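Local coordinates for protein acetyl xylan esterase (PDB 6XYC) that probably removes both acetyl and feruloyl groups from complex natural xylans, as a bifunctional carbohydrate esterase of the alpha/beta hydrolase fold, at residues 16-19 / 24-27. Sequence-based numbering, arbitrary orientation.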
loop_
_atom_site.group_PDB
_atom_site.type_symbol
_atom_site.label_atom_id
_atom_site.label_comp_id
_atom_site.label_asym_id
_atom_site.label_seq_id
_atom_site.Cartn_x
_atom_site.Cartn_y
_atom_site.Cartn_z
ATOM N N ASN A 16 16.519 8.056 3.608
ATOM C CA ASN A 16 15.730 7.957 4.827
ATOM C C ASN A 16 14.630 9.012 4.801
ATOM O O ASN A 16 14.896 10.189 4.536
ATOM C CB ASN A 16 16.613 8.133 6.060
ATOM C CG ASN A 16 15.867 7.850 7.348
ATOM O OD1 ASN A 16 15.207 8.731 7.901
ATOM N ND2 ASN A 16 15.957 6.610 7.829
ATOM N N TYR A 17 13.393 8.589 5.065
ATOM C CA TYR A 17 12.252 9.493 5.022
ATOM C C TYR A 17 11.760 9.904 6.402
ATOM O O TYR A 17 10.845 10.730 6.494
ATOM C CB TYR A 17 11.099 8.862 4.216
ATOM C CG TYR A 17 10.519 7.572 4.773
ATOM C CD1 TYR A 17 9.680 7.585 5.879
ATOM C CD2 TYR A 17 10.786 6.349 4.165
ATOM C CE1 TYR A 17 9.141 6.417 6.380
ATOM C CE2 TYR A 17 10.251 5.176 4.660
ATOM C CZ TYR A 17 9.428 5.218 5.762
ATOM O OH TYR A 17 8.892 4.053 6.265
ATOM N N ALA A 18 12.339 9.362 7.475
ATOM C CA ALA A 18 11.907 9.668 8.832
ATOM C C ALA A 18 12.941 10.467 9.618
ATOM O O ALA A 18 12.810 10.599 10.841
ATOM C CB ALA A 18 11.582 8.378 9.587
ATOM N N SER A 19 13.965 10.995 8.952
ATOM C CA SER A 19 15.008 11.760 9.626
ATOM C C SER A 19 15.610 10.965 10.782
ATOM O O SER A 19 15.916 11.508 11.846
ATOM C CB SER A 19 14.466 13.102 10.124
ATOM O OG SER A 19 14.007 13.907 9.057
ATOM N N SER A 24 14.544 0.512 8.120
ATOM C CA SER A 24 13.100 0.359 7.990
ATOM C C SER A 24 12.413 1.641 7.553
ATOM O O SER A 24 11.241 1.593 7.166
ATOM C CB SER A 24 12.512 -0.110 9.322
ATOM O OG SER A 24 12.815 0.812 10.359
ATOM N N HIS A 25 13.102 2.781 7.609
ATOM C CA HIS A 25 12.547 4.056 7.183
ATOM C C HIS A 25 13.292 4.614 5.975
ATOM O O HIS A 25 13.417 5.833 5.823
ATOM C CB HIS A 25 12.564 5.062 8.334
ATOM C CG HIS A 25 11.520 4.805 9.374
ATOM N ND1 HIS A 25 11.685 5.165 10.695
ATOM C CD2 HIS A 25 10.297 4.226 9.290
ATOM C CE1 HIS A 25 10.609 4.816 11.381
ATOM N NE2 HIS A 25 9.752 4.246 10.551
ATOM N N ASN A 26 13.802 3.732 5.123
ATOM C CA ASN A 26 14.423 4.122 3.868
ATOM C C ASN A 26 13.468 3.891 2.705
ATOM O O ASN A 26 12.546 3.078 2.779
ATOM C CB ASN A 26 15.714 3.341 3.626
ATOM C CG ASN A 26 16.852 3.800 4.507
ATOM O OD1 ASN A 26 16.780 4.839 5.156
ATOM N ND2 ASN A 26 17.929 3.016 4.520
ATOM N N LEU A 27 13.713 4.612 1.616
ATOM C CA LEU A 27 12.989 4.392 0.375
ATOM C C LEU A 27 13.942 4.562 -0.798
ATOM O O LEU A 27 15.040 5.104 -0.656
ATOM C CB LEU A 27 11.797 5.350 0.238
ATOM C CG LEU A 27 12.019 6.841 0.477
ATOM C CD1 LEU A 27 12.627 7.506 -0.735
ATOM C CD2 LEU A 27 10.681 7.480 0.852
#
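The backbone oxygen of His25 is gripped from the 16-19 side: Tyr17 N donates to His25 O at 2.9 Å, nearly straight at 166°, and Asn16 CA adds a CA-H...O contact. The same oxygen sits over one face of the Tyr17 ring, offset toward its rim. The ring gets there because CG lies between the backbone N and the carbonyl carbon (chi1 62°), which folds the side chain back across the 24-27 backbone. His25 CB then makes a CH-pi contact over the Tyr17 face, 4.2 Å from the ring centroid, while Leu27 CD2 packs 3.5 Å from Tyr17 CD2. At the far end Tyr17 OH meets the edge of the imidazole, 3.3 Å from His25 CD2, and hydrogen-bonds to Asn78 O. All this closes the hairpin between strands 8-16 and 26-32, of which 26-32 also pairs with strand 73-77 in the central sheet of the alpha/beta hydrolase fold; helix 89-103 packs against Tyr17 as well. Asn16 and Asn26 form a non-hydrogen-bonded pair, their amides almost perpendicular, with a weak bond of 3.3 Å from Asn16 ND2 to Asn26 OD1; Asp20 is the stronger partner of that ND2. Asn16 OD1 accepts from Ala18 N at 3.0 Å, an Asx turn that starts the bend. Replacing Tyr17 with an alanine would probably leave a gap between His25, Leu27 and helix 89-103 and deprive Asn78 O of its hydroxyl partner. Ala18 CB abuts the imidazole 3.4 Å from His25 ND1, and Asp20 and Asp93 bind its two nitrogens, fixing the ring's rotation.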